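Local coordinates for MutT related protein (Methanosarcina mazei, PDB 3GRN) that probably hydrolyses a nucleoside diphosphate linked to another moiety, as expected of a MutT-like Nudix hydrolase, although its own substrate is not established, at residues Y7-Y12 against G43-D48; E21-R26 against I106-V111; G36-P41 against M119-A124; S50-V55 against I88-G93; T63-V68 against V95-K100. One frame throughout, in Å; residues are numbered along the deposited sequence.

Interaction 1 (Y7-Y12 against G43-D48); sequences YIISVY and GKVNPD
The start of the Nudix box, residues 43-64, is fastened to strand 7-16 here, where Gly43 and Lys44 end strand 38-44 and pair antiparallel with Ser10 and Val11. Gly43 makes a hydrogen-bonded pair with Val11: Val11 N donates to Gly43 O at 2.8 Å, and Gly43 N returns a more bent bond, 142° at the hydrogen, to Val11 O. Ser10 and Lys44 form the non-hydrogen-bonded pair beside it. One step on, Val45 N reaches Ile9 O at 3.0 Å in a virtually straight bond of 179°, although Val45 has already left the strand. Ile9 O is gripped a second time by a water, which also donates to Val45 O, so that the departing chain stays tied to the strand edge.

The side chains sort themselves about this backbone. Val45 CG2 lies 3.6 Å from Val11 CG1, the two valines crossing at about a right angle, while the side chains of Val45 and Ile9 lie side by side, pointing the same way, CG2 to CG2 at 4.2 Å. Ile8 CD1 instead rests on the aliphatic part of Lys44, 3.7 Å from its CG; the ammonium beyond forms a salt bridge with Glu120 of the second subunit. Val45 and Ile9 also touch Leu51 of helix 51-63, and Arg57 of that helix bonds to Lys44 O. Such a strand end leading through a loop into a helix is the Nudix box's loop-helix-loop entrance.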
# COMPACT_ATOMS: atom_id res chain seq x y z
N TYR A 7 -14.03 13.47 3.58
CA TYR A 7 -13.52 12.74 4.75
C TYR A 7 -13.18 11.32 4.34
O TYR A 7 -13.86 10.75 3.48
CB TYR A 7 -14.56 12.68 5.88
CG TYR A 7 -14.76 13.95 6.64
CD1 TYR A 7 -14.00 14.21 7.79
CD2 TYR A 7 -15.71 14.89 6.24
CE1 TYR A 7 -14.18 15.39 8.51
CE2 TYR A 7 -15.91 16.08 6.95
CZ TYR A 7 -15.13 16.33 8.08
OH TYR A 7 -15.30 17.49 8.79
N ILE A 8 -12.14 10.75 4.97
CA ILE A 8 -11.85 9.33 4.83
C ILE A 8 -11.64 8.74 6.22
O ILE A 8 -11.34 9.49 7.17
CB ILE A 8 -10.62 9.02 3.94
CG1 ILE A 8 -9.34 9.53 4.60
CG2 ILE A 8 -10.83 9.60 2.50
CD1 ILE A 8 -8.10 8.79 4.22
N ILE A 9 -11.86 7.43 6.34
CA ILE A 9 -11.68 6.72 7.61
C ILE A 9 -10.34 5.96 7.54
O ILE A 9 -10.06 5.25 6.56
CB ILE A 9 -12.85 5.71 7.92
CG1 ILE A 9 -14.23 6.38 7.81
CG2 ILE A 9 -12.65 5.01 9.30
CD1 ILE A 9 -14.43 7.56 8.76
N SER A 10 -9.54 6.12 8.58
CA SER A 10 -8.30 5.38 8.72
C SER A 10 -8.29 4.67 10.05
O SER A 10 -9.10 4.98 10.93
CB SER A 10 -7.08 6.29 8.59
OG SER A 10 -6.96 6.79 7.27
N VAL A 11 -7.42 3.67 10.17
CA VAL A 11 -7.22 2.95 11.43
C VAL A 11 -5.73 2.84 11.78
O VAL A 11 -4.88 2.66 10.91
CB VAL A 11 -7.87 1.55 11.39
CG1 VAL A 11 -9.39 1.65 11.42
CG2 VAL A 11 -7.44 0.78 10.12
N TYR A 12 -5.42 2.99 13.06
CA TYR A 12 -4.04 2.83 13.57
C TYR A 12 -3.98 1.82 14.71
O TYR A 12 -4.99 1.57 15.39
CB TYR A 12 -3.45 4.17 13.99
CG TYR A 12 -3.32 5.10 12.80
CD1 TYR A 12 -2.24 4.97 11.93
CD2 TYR A 12 -4.30 6.04 12.51
CE1 TYR A 12 -2.10 5.80 10.80
CE2 TYR A 12 -4.18 6.87 11.36
CZ TYR A 12 -3.08 6.72 10.51
OH TYR A 12 -2.91 7.52 9.39
N GLY A 43 -3.61 2.71 8.42
CA GLY A 43 -3.85 3.40 7.16
C GLY A 43 -5.32 3.40 6.83
O GLY A 43 -6.14 3.10 7.70
N LYS A 44 -5.62 3.66 5.55
CA LYS A 44 -7.01 3.84 5.11
C LYS A 44 -7.82 2.54 5.11
O LYS A 44 -7.32 1.47 4.71
CB LYS A 44 -7.07 4.48 3.72
CG LYS A 44 -6.19 5.70 3.52
CD LYS A 44 -6.32 6.20 2.08
CE LYS A 44 -5.47 7.43 1.81
NZ LYS A 44 -4.16 7.12 1.18
N VAL A 45 -9.08 2.63 5.57
CA VAL A 45 -9.98 1.46 5.58
C VAL A 45 -10.54 1.29 4.16
O VAL A 45 -10.89 2.28 3.52
CB VAL A 45 -11.14 1.59 6.63
CG1 VAL A 45 -12.07 0.39 6.55
CG2 VAL A 45 -10.57 1.64 8.03
N ASN A 46 -10.61 0.05 3.67
CA ASN A 46 -11.00 -0.21 2.27
C ASN A 46 -12.51 -0.17 2.12
O ASN A 46 -13.23 -0.30 3.12
CB ASN A 46 -10.49 -1.58 1.78
CG ASN A 46 -9.03 -1.57 1.38
OD1 ASN A 46 -8.44 -0.53 1.08
ND2 ASN A 46 -8.42 -2.75 1.40
N PRO A 47 -13.00 0.02 0.86
CA PRO A 47 -14.43 -0.15 0.62
C PRO A 47 -14.92 -1.52 1.11
O PRO A 47 -14.27 -2.56 0.85
CB PRO A 47 -14.55 -0.07 -0.91
CG PRO A 47 -13.38 0.74 -1.35
CD PRO A 47 -12.27 0.43 -0.37
N ASP A 48 -16.02 -1.50 1.86
CA ASP A 48 -16.73 -2.70 2.38
C ASP A 48 -16.02 -3.45 3.51
O ASP A 48 -16.43 -4.55 3.88
CB ASP A 48 -17.13 -3.66 1.24
CG ASP A 48 -17.88 -2.96 0.12
OD1 ASP A 48 -19.02 -2.51 0.35
OD2 ASP A 48 -17.32 -2.86 -1.00
O HOH W 1 -11.19 4.85 4.17

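Interaction 2 (E21-R26 against I106-V111); sequences EFLLLR and IEYSWV
Leu23 and Trp110 face each other across an antiparallel strand pair, and the indole turns a face to the leucine: Leu23 CB sits 4.0 Å from the centroid of the six-membered ring, 26° off its normal, in a CH-pi contact. With CG anti to the backbone N (chi1 -179°), Leu23 carries CD1 over the middle of the indole and on to Tyr108 CB, 4.0 Å away. The edge of the same indole meets Glu21 O, 3.5 Å from Trp110 CE3. Leu25 CD2 packs on Tyr108 CB at 3.7 Å, extending this face of the sheet.

Leu24, Arg26, Glu107 and Val111 occupy the other face. Leu24 CD1 meets Val111 CG2 at 3.9 Å, the side chains crossing at about a right angle. At the far end Arg26 NE donates to Glu107 OE2 at 2.7 Å in a salt bridge that uses the anti lone pair of the carboxylate oxygen and lies close to the guanidinium plane; the carboxylate is turned 57° from that plane. Ile106 CD1 covers one guanidinium face, 3.4 Å from Arg26 CZ, while Glu29 and Gly36 O hold Arg26 NH2. The hydrogen-bonded pairs Phe22-Val111 and Leu24-Ser109 alternate with the non-hydrogen-bonded pairs Leu23-Trp110 and Leu25-Tyr108, and Ile106 N closes the end on Arg26 O.

Strand 105-111 is the sheet's outermost strand on this side within the chain. Leu23 and Leu25 pack against Thr63 at the end of helix 51-63, whereas Leu24 meets Trp38 and Leu40 of strand 38-44, and Phe22 stands edge-to-face with Phe130 of helix 124-137.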
# COMPACT_ATOMS: atom_id res chain seq x y z
N GLU A 21 7.12 -0.23 25.26
CA GLU A 21 7.40 0.84 24.31
C GLU A 21 6.56 0.63 23.05
O GLU A 21 6.32 -0.51 22.66
CB GLU A 21 8.88 0.84 23.90
CG GLU A 21 9.87 1.03 25.06
CD GLU A 21 11.31 0.79 24.63
OE1 GLU A 21 11.56 -0.21 23.92
OE2 GLU A 21 12.18 1.62 24.99
N PHE A 22 6.13 1.72 22.42
CA PHE A 22 5.23 1.67 21.26
C PHE A 22 5.96 1.62 19.92
O PHE A 22 6.96 2.30 19.73
CB PHE A 22 4.29 2.88 21.25
CG PHE A 22 3.36 2.93 22.43
CD1 PHE A 22 2.13 2.29 22.39
CD2 PHE A 22 3.72 3.63 23.58
CE1 PHE A 22 1.27 2.33 23.49
CE2 PHE A 22 2.87 3.68 24.68
CZ PHE A 22 1.64 3.04 24.63
N LEU A 23 5.41 0.85 19.00
CA LEU A 23 5.97 0.74 17.66
C LEU A 23 5.63 1.95 16.81
O LEU A 23 4.44 2.21 16.53
CB LEU A 23 5.46 -0.54 16.97
CG LEU A 23 6.00 -0.80 15.55
CD1 LEU A 23 7.52 -0.79 15.44
CD2 LEU A 23 5.39 -2.07 14.93
N LEU A 24 6.66 2.69 16.40
CA LEU A 24 6.50 3.77 15.42
C LEU A 24 7.25 3.43 14.13
O LEU A 24 8.26 2.72 14.16
CB LEU A 24 6.97 5.12 15.95
CG LEU A 24 6.47 5.56 17.32
CD1 LEU A 24 6.95 6.98 17.59
CD2 LEU A 24 4.98 5.49 17.40
N LEU A 25 6.75 3.95 13.01
CA LEU A 25 7.34 3.68 11.71
C LEU A 25 7.58 5.00 11.01
O LEU A 25 6.74 5.89 11.09
CB LEU A 25 6.34 2.89 10.87
CG LEU A 25 5.71 1.64 11.47
CD1 LEU A 25 4.70 1.06 10.45
CD2 LEU A 25 6.78 0.64 11.77
N ARG A 26 8.70 5.13 10.31
CA ARG A 26 8.95 6.36 9.54
C ARG A 26 8.59 6.16 8.09
O ARG A 26 9.08 5.24 7.47
CB ARG A 26 10.40 6.81 9.68
CG ARG A 26 10.62 8.17 9.03
CD ARG A 26 11.86 8.86 9.51
NE ARG A 26 13.03 8.49 8.74
CZ ARG A 26 13.39 9.04 7.57
NH1 ARG A 26 14.49 8.61 6.97
NH2 ARG A 26 12.65 9.98 6.98
N ILE A 106 10.60 3.41 5.94
CA ILE A 106 12.06 3.24 5.83
C ILE A 106 12.77 2.76 7.09
O ILE A 106 13.84 2.16 7.03
CB ILE A 106 12.77 4.50 5.27
CG1 ILE A 106 12.31 5.77 6.00
CG2 ILE A 106 12.55 4.59 3.75
CD1 ILE A 106 12.25 6.98 5.08
N GLU A 107 12.16 3.03 8.24
CA GLU A 107 12.66 2.54 9.51
C GLU A 107 11.57 2.42 10.56
O GLU A 107 10.46 2.91 10.37
CB GLU A 107 13.82 3.39 10.05
CG GLU A 107 13.57 4.87 10.10
CD GLU A 107 14.87 5.67 10.16
OE1 GLU A 107 15.91 5.12 10.59
OE2 GLU A 107 14.85 6.85 9.76
N TYR A 108 11.91 1.76 11.65
CA TYR A 108 11.00 1.63 12.78
C TYR A 108 11.75 1.85 14.06
O TYR A 108 12.98 1.78 14.09
CB TYR A 108 10.29 0.27 12.79
CG TYR A 108 11.20 -0.89 13.11
CD1 TYR A 108 11.42 -1.28 14.44
CD2 TYR A 108 11.87 -1.57 12.09
CE1 TYR A 108 12.27 -2.35 14.75
CE2 TYR A 108 12.71 -2.64 12.39
CZ TYR A 108 12.92 -3.01 13.72
OH TYR A 108 13.75 -4.07 14.05
N SER A 109 10.99 2.04 15.13
CA SER A 109 11.53 2.25 16.45
C SER A 109 10.48 1.93 17.48
O SER A 109 9.29 2.21 17.28
CB SER A 109 12.01 3.70 16.61
OG SER A 109 12.67 3.86 17.85
N TRP A 110 10.94 1.31 18.57
CA TRP A 110 10.11 1.04 19.74
C TRP A 110 10.37 2.17 20.73
O TRP A 110 11.46 2.27 21.31
CB TRP A 110 10.47 -0.32 20.36
CG TRP A 110 10.20 -1.51 19.48
CD1 TRP A 110 11.10 -2.16 18.66
CD2 TRP A 110 8.95 -2.19 19.32
NE1 TRP A 110 10.47 -3.20 18.01
CE2 TRP A 110 9.16 -3.25 18.40
CE3 TRP A 110 7.67 -2.02 19.86
CZ2 TRP A 110 8.14 -4.13 18.02
CZ3 TRP A 110 6.65 -2.89 19.48
CH2 TRP A 110 6.90 -3.94 18.56
N VAL A 111 9.38 3.05 20.89
CA VAL A 111 9.54 4.29 21.65
C VAL A 111 8.63 4.33 22.90
O VAL A 111 7.45 4.01 22.82
CB VAL A 111 9.29 5.55 20.75
CG1 VAL A 111 9.73 6.80 21.48
CG2 VAL A 111 10.04 5.44 19.42

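Interaction 3 (G36-P41 against M119-A124); sequences GKWDLP and METLPA
Thr121 meets Trp38 with both its backbone and its hydroxyl. Trp38 N donates a long, weak hydrogen bond to Thr121 O at 3.4 Å, and the same carbonyl oxygen lies in the indole plane at the ring's edge, 3.5 Å from Trp38 CD1. Thr121 OG1 also approaches Trp38 CD1, at 3.4 Å; chi1 of 40° sets this hydroxyl between the threonine's backbone N and carbonyl carbon, on the side where the indole lies. Two neighbours extend the contact to the root of the tryptophan: Leu122 CD1 lies 4.1 Å from Trp38 CB, and the ring carbon Pro123 CD comes to 3.2 Å from Trp38 O. Met119 adds a distant Met-aromatic contact, its SD standing above an indole face 5.3 Å from the centroid of the five-membered ring.

In the next shell, the strand beneath is fixed by its other neighbours. The carboxylate of Asp39 forms a salt bridge with Arg27, while Leu25 and Asp39 share a backbone hydrogen bond. Glu107 and Ser109 of strand 105-111 touch the indole too, as does Arg26 of strand 22-27.

The segment 119-124 links helix 113-116 to helix 124-137, with Pro123 at the N-cap position of the latter. That helix packs Phe126 and Phe130 on Leu40, two residues along strand 38-44 from Trp38.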
# COMPACT_ATOMS: atom_id res chain seq x y z
N GLY A 36 8.27 10.98 4.67
CA GLY A 36 9.40 11.12 5.59
C GLY A 36 9.13 11.24 7.08
O GLY A 36 10.08 11.22 7.86
N LYS A 37 7.86 11.36 7.48
CA LYS A 37 7.53 11.59 8.90
C LYS A 37 7.25 10.28 9.68
O LYS A 37 6.88 9.27 9.07
CB LYS A 37 6.34 12.55 9.02
CG LYS A 37 6.60 13.96 8.47
CD LYS A 37 5.64 14.99 9.06
CE LYS A 37 6.03 16.43 8.67
NZ LYS A 37 5.94 16.72 7.19
N TRP A 38 7.43 10.31 11.00
CA TRP A 38 7.03 9.20 11.89
C TRP A 38 5.49 9.02 11.95
O TRP A 38 4.75 9.99 11.84
CB TRP A 38 7.64 9.37 13.28
CG TRP A 38 9.11 9.21 13.25
CD1 TRP A 38 10.04 10.21 13.08
CD2 TRP A 38 9.85 7.99 13.33
NE1 TRP A 38 11.31 9.68 13.08
CE2 TRP A 38 11.22 8.32 13.23
CE3 TRP A 38 9.48 6.64 13.49
CZ2 TRP A 38 12.23 7.35 13.28
CZ3 TRP A 38 10.49 5.68 13.55
CH2 TRP A 38 11.84 6.05 13.44
N ASP A 39 5.02 7.77 12.11
CA ASP A 39 3.62 7.39 12.02
C ASP A 39 3.36 6.15 12.90
O ASP A 39 4.31 5.48 13.33
CB ASP A 39 3.29 7.08 10.54
CG ASP A 39 1.84 7.34 10.18
OD1 ASP A 39 0.99 7.45 11.08
OD2 ASP A 39 1.52 7.43 8.97
N LEU A 40 2.10 5.83 13.15
CA LEU A 40 1.75 4.56 13.76
C LEU A 40 1.47 3.60 12.63
O LEU A 40 1.10 4.05 11.51
CB LEU A 40 0.50 4.69 14.64
CG LEU A 40 0.56 5.46 15.95
CD1 LEU A 40 -0.81 5.49 16.59
CD2 LEU A 40 1.54 4.78 16.91
N PRO A 41 1.57 2.28 12.90
CA PRO A 41 1.09 1.30 11.91
C PRO A 41 -0.40 1.50 11.67
O PRO A 41 -1.13 1.74 12.61
CB PRO A 41 1.30 -0.05 12.61
CG PRO A 41 2.33 0.22 13.62
CD PRO A 41 2.14 1.61 14.08
N MET A 119 9.28 14.03 21.86
CA MET A 119 9.74 13.86 20.48
C MET A 119 9.52 15.19 19.74
O MET A 119 9.19 16.21 20.35
CB MET A 119 8.98 12.70 19.80
CG MET A 119 9.78 11.86 18.79
SD MET A 119 8.91 10.40 18.13
CE MET A 119 8.84 9.40 19.56
N GLU A 120 9.71 15.19 18.42
CA GLU A 120 9.44 16.36 17.60
C GLU A 120 8.92 15.93 16.23
O GLU A 120 8.04 16.59 15.66
CB GLU A 120 10.70 17.22 17.46
CG GLU A 120 10.47 18.55 16.75
CD GLU A 120 11.70 19.43 16.70
OE1 GLU A 120 12.61 19.27 17.54
OE2 GLU A 120 11.75 20.31 15.81
N THR A 121 9.45 14.83 15.71
CA THR A 121 9.11 14.36 14.37
C THR A 121 7.92 13.38 14.32
O THR A 121 7.64 12.78 13.27
CB THR A 121 10.36 13.81 13.61
OG1 THR A 121 11.18 13.05 14.51
CG2 THR A 121 11.18 14.97 13.03
N LEU A 122 7.23 13.23 15.45
CA LEU A 122 5.89 12.64 15.49
C LEU A 122 4.88 13.78 15.41
O LEU A 122 4.88 14.66 16.28
CB LEU A 122 5.67 11.82 16.76
CG LEU A 122 4.43 10.93 16.82
CD1 LEU A 122 4.62 9.61 16.06
CD2 LEU A 122 4.01 10.66 18.25
N PRO A 123 4.02 13.78 14.37
CA PRO A 123 3.07 14.85 14.06
C PRO A 123 2.19 15.23 15.22
O PRO A 123 1.84 14.37 16.04
CB PRO A 123 2.22 14.24 12.95
CG PRO A 123 3.11 13.26 12.31
CD PRO A 123 3.91 12.67 13.41
N ALA A 124 1.80 16.51 15.26
CA ALA A 124 1.13 17.08 16.44
C ALA A 124 -0.12 16.32 16.86
O ALA A 124 -0.34 16.12 18.05
CB ALA A 124 0.82 18.56 16.22

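Interaction 4 (S50-V55 against I88-G93); sequences SLKEGV and IVFDGG
Leu51, in the first turn of helix 51-63, is the first residue to reach strand 84-94. Just before it, Ser50 and Glu53 form a capping box: Glu53 N donates to Ser50 OG at 3.2 Å, and Ser50 N donates to Glu53 OE1, which closes the helix start without touching the strand. Leu51 uses two parts of its side chain, CB lying 3.7 Å from Phe90 CZ and CD1 reaching Ile88 CD1 at 4.1 Å, where the two side chains cross at about a right angle. Lys52 lays its extended aliphatic chain by the same ring, CG 3.6 Å from Phe90 CE1 and CE at 3.8 Å from that atom, before its ammonium bonds to the carbonyls of Pro69 and Gly70. One turn on from Leu51, Val55 sets CG1 over a face of Phe90, 3.9 Å from CD2; chi1 of 69° turns this methyl toward the ring.

Phe90 thus receives three helix residues on one aromatic side chain, with the segment axes 10.0 Å apart and inclined at 68°. Ile72 of strand 72-79 touches Ile88 and Phe90 as well. A helix of the Nudix box laid across the mixed sheet in this way belongs to the alpha/beta/alpha sandwich of the Nudix fold.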
# COMPACT_ATOMS: atom_id res chain seq x y z
N SER A 50 -14.58 -3.98 7.49
CA SER A 50 -14.78 -3.59 8.90
C SER A 50 -13.53 -2.93 9.50
O SER A 50 -12.42 -3.15 9.01
CB SER A 50 -15.18 -4.79 9.75
OG SER A 50 -14.05 -5.60 10.07
N LEU A 51 -13.67 -2.13 10.57
CA LEU A 51 -12.48 -1.43 11.11
C LEU A 51 -11.42 -2.43 11.62
O LEU A 51 -10.22 -2.28 11.31
CB LEU A 51 -12.85 -0.47 12.26
CG LEU A 51 -13.81 0.66 11.91
CD1 LEU A 51 -13.99 1.54 13.14
CD2 LEU A 51 -13.33 1.46 10.69
N LYS A 52 -11.85 -3.45 12.34
CA LYS A 52 -10.91 -4.43 12.90
C LYS A 52 -10.22 -5.28 11.82
O LYS A 52 -9.05 -5.63 11.98
CB LYS A 52 -11.60 -5.31 13.95
CG LYS A 52 -11.67 -4.62 15.33
CD LYS A 52 -11.96 -5.59 16.48
CE LYS A 52 -12.03 -4.85 17.80
NZ LYS A 52 -11.88 -5.78 18.97
N GLU A 53 -10.92 -5.56 10.73
CA GLU A 53 -10.32 -6.25 9.57
C GLU A 53 -9.27 -5.33 8.97
O GLU A 53 -8.16 -5.76 8.64
CB GLU A 53 -11.36 -6.60 8.50
CG GLU A 53 -12.15 -7.89 8.74
CD GLU A 53 -13.46 -8.00 7.91
OE1 GLU A 53 -13.82 -7.06 7.15
OE2 GLU A 53 -14.13 -9.04 8.04
N GLY A 54 -9.63 -4.06 8.82
CA GLY A 54 -8.72 -3.05 8.30
C GLY A 54 -7.43 -2.91 9.08
O GLY A 54 -6.34 -2.88 8.51
N VAL A 55 -7.54 -2.83 10.40
CA VAL A 55 -6.33 -2.57 11.17
C VAL A 55 -5.42 -3.81 11.16
O VAL A 55 -4.20 -3.65 11.02
CB VAL A 55 -6.62 -1.97 12.57
CG1 VAL A 55 -7.27 -2.98 13.46
CG2 VAL A 55 -5.38 -1.32 13.16
N ILE A 88 -9.38 5.84 13.78
CA ILE A 88 -9.70 5.11 15.00
C ILE A 88 -8.46 4.31 15.39
O ILE A 88 -7.85 3.61 14.55
CB ILE A 88 -10.98 4.23 14.86
CG1 ILE A 88 -12.21 5.09 14.53
CG2 ILE A 88 -11.27 3.49 16.17
CD1 ILE A 88 -12.44 5.32 13.05
N VAL A 89 -8.08 4.42 16.67
CA VAL A 89 -6.85 3.81 17.16
C VAL A 89 -7.24 2.58 17.99
O VAL A 89 -8.09 2.68 18.88
CB VAL A 89 -5.99 4.77 18.01
CG1 VAL A 89 -4.74 4.07 18.43
CG2 VAL A 89 -5.62 6.05 17.21
N PHE A 90 -6.64 1.44 17.65
CA PHE A 90 -6.89 0.18 18.32
C PHE A 90 -5.71 -0.23 19.16
O PHE A 90 -4.55 0.06 18.81
CB PHE A 90 -7.18 -0.90 17.28
CG PHE A 90 -8.53 -0.79 16.66
CD1 PHE A 90 -9.62 -1.46 17.23
CD2 PHE A 90 -8.73 -0.02 15.51
CE1 PHE A 90 -10.88 -1.36 16.66
CE2 PHE A 90 -9.99 0.11 14.95
CZ PHE A 90 -11.07 -0.55 15.51
N ASP A 91 -5.99 -0.90 20.28
CA ASP A 91 -4.94 -1.41 21.11
C ASP A 91 -4.57 -2.81 20.62
O ASP A 91 -5.41 -3.71 20.56
CB ASP A 91 -5.36 -1.39 22.59
CG ASP A 91 -4.18 -1.51 23.53
OD1 ASP A 91 -3.38 -2.46 23.37
OD2 ASP A 91 -4.04 -0.67 24.45
N GLY A 92 -3.31 -2.95 20.24
CA GLY A 92 -2.80 -4.17 19.65
C GLY A 92 -2.06 -5.02 20.67
O GLY A 92 -1.55 -6.09 20.33
N GLY A 93 -1.99 -4.55 21.91
CA GLY A 93 -1.45 -5.36 23.01
C GLY A 93 0.06 -5.35 23.04
O GLY A 93 0.69 -4.37 22.66

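Interaction 5 (T63-V68 against V95-K100); sequences TGITMV and VVADVK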
# COMPACT_ATOMS: atom_id res chain seq x y z
N THR A 63 4.22 -4.34 8.69
CA THR A 63 5.18 -4.77 9.72
C THR A 63 5.41 -6.29 9.78
O THR A 63 6.33 -6.72 10.46
CB THR A 63 4.74 -4.35 11.15
OG1 THR A 63 3.64 -5.17 11.56
CG2 THR A 63 4.38 -2.83 11.27
N GLY A 64 4.57 -7.09 9.14
CA GLY A 64 4.72 -8.56 9.24
C GLY A 64 4.04 -9.15 10.48
O GLY A 64 4.03 -10.37 10.67
N ILE A 65 3.50 -8.28 11.35
CA ILE A 65 2.86 -8.71 12.59
C ILE A 65 1.44 -9.19 12.35
O ILE A 65 0.63 -8.48 11.73
CB ILE A 65 2.90 -7.59 13.68
CG1 ILE A 65 4.36 -7.28 14.04
CG2 ILE A 65 2.09 -7.99 14.96
CD1 ILE A 65 4.57 -6.02 14.83
N THR A 66 1.13 -10.39 12.84
CA THR A 66 -0.25 -10.86 12.85
C THR A 66 -0.84 -10.49 14.21
O THR A 66 -0.38 -10.97 15.26
CB THR A 66 -0.34 -12.38 12.65
OG1 THR A 66 0.26 -12.74 11.41
CG2 THR A 66 -1.80 -12.84 12.65
N MET A 67 -1.85 -9.62 14.17
CA MET A 67 -2.51 -9.15 15.37
C MET A 67 -4.02 -9.40 15.28
O MET A 67 -4.62 -9.31 14.21
CB MET A 67 -2.18 -7.65 15.60
CG MET A 67 -3.08 -6.64 14.84
SD MET A 67 -3.22 -5.12 15.79
CE MET A 67 -4.29 -4.24 14.74
N VAL A 68 -4.62 -9.76 16.41
CA VAL A 68 -6.06 -9.63 16.57
C VAL A 68 -6.30 -8.36 17.40
O VAL A 68 -5.80 -8.25 18.53
CB VAL A 68 -6.77 -10.93 17.11
CG1 VAL A 68 -6.04 -11.54 18.29
CG2 VAL A 68 -8.24 -10.66 17.43
N VAL A 95 3.56 -7.56 22.00
CA VAL A 95 4.08 -8.57 21.08
C VAL A 95 5.60 -8.77 21.18
O VAL A 95 6.34 -7.89 21.62
CB VAL A 95 3.73 -8.31 19.57
CG1 VAL A 95 2.22 -8.19 19.34
CG2 VAL A 95 4.49 -7.09 19.03
N VAL A 96 6.03 -9.94 20.74
CA VAL A 96 7.44 -10.23 20.56
C VAL A 96 7.54 -10.50 19.06
O VAL A 96 7.11 -11.55 18.58
CB VAL A 96 7.89 -11.48 21.38
CG1 VAL A 96 9.38 -11.73 21.20
CG2 VAL A 96 7.55 -11.32 22.88
N ALA A 97 8.05 -9.52 18.32
CA ALA A 97 8.14 -9.62 16.87
C ALA A 97 9.37 -8.92 16.33
O ALA A 97 9.79 -7.90 16.87
CB ALA A 97 6.87 -9.06 16.22
N ASP A 98 9.95 -9.49 15.28
CA ASP A 98 10.95 -8.78 14.50
C ASP A 98 10.22 -8.08 13.37
O ASP A 98 9.76 -8.73 12.42
CB ASP A 98 12.02 -9.74 13.96
CG ASP A 98 13.14 -9.98 14.96
OD1 ASP A 98 14.25 -9.46 14.75
OD2 ASP A 98 12.88 -10.67 15.98
N VAL A 99 10.12 -6.77 13.49
CA VAL A 99 9.39 -5.95 12.49
C VAL A 99 10.04 -6.05 11.11
O VAL A 99 11.28 -5.98 10.97
CB VAL A 99 9.34 -4.48 12.96
CG1 VAL A 99 8.65 -3.59 11.94
CG2 VAL A 99 8.67 -4.40 14.33
N LYS A 100 9.20 -6.25 10.10
CA LYS A 100 9.65 -6.39 8.74
C LYS A 100 8.87 -5.42 7.87
O LYS A 100 7.66 -5.57 7.68
CB LYS A 100 9.48 -7.83 8.27
CG LYS A 100 10.44 -8.81 9.00
CD LYS A 100 10.41 -10.20 8.38
CE LYS A 100 11.58 -11.07 8.88
NZ LYS A 100 11.60 -11.24 10.37
O HOH W 2 7.07 -9.02 11.86
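Thr63 O is gripped by two donors. Lys100 N gives it a hydrogen bond of 2.9 Å, nearly straight at the hydrogen (170°) but arriving from above the carbonyl plane, 45° out of it. A water donates to the same oxygen at 2.8 Å and also to Asp98 O, joining the two backbones a second time. The hydroxyl of Thr63 serves its own part of the chain instead: Thr63 OG1 accepts from Ile65 N at 3.1 Å, an ST turn, and bonds to Val59 O in the preceding turn of the helix. With chi1 at 73°, OG1 lies between the backbone N and the carbonyl carbon of its residue, where it can meet both.

Gly64 is the first residue after the helix to leave helical backbone angles, its positive phi carrying the chain away in a new direction. The contact therefore sits at the C-terminal end of the Nudix box, where its helix passes into the following loop, and that loop is met by the connection between strands 84-94 and 105-111.

Beyond the polar end the packing is aliphatic. Ile65 points at residues 95-100 and places CG1 3.8 Å from Ala97 CB. Its CD1 reaches further, to Val95 CG2 at 4.3 Å and Val99 CG2 at 4.4 Å, so one isoleucine spans three small side chains. Val99 CG1 lies 4.1 Å from Thr63 CB. Leu23 of strand 22-27 lies against Ile65 and Val99, and Trp110 of strand 105-111 touches Val95 and Val99. Lys100 O is hydrogen-bonded to Thr81 OG1 of the second subunit.

How the interactions relate
From the N terminus, interaction 1 is the first to close, joining strand 7-16 to the end of strand 38-44 around a span that contains strand 22-27. Interactions 2 and 3 open inside that span and close far later, so both cross interaction 1; they also cross each other, with residues 106-111 coming before 119-124. Interactions 4 and 5 lie nested within both long loops and cross each other: the helix start meets strand 84-94 before the loop after the helix meets residues 95-100. Together they tie the two ends of helix 51-63 to the sheet and its connections, bind strand 105-111 to strand 22-27 at the sheet's margin, and bring in the approach to helix 124-137.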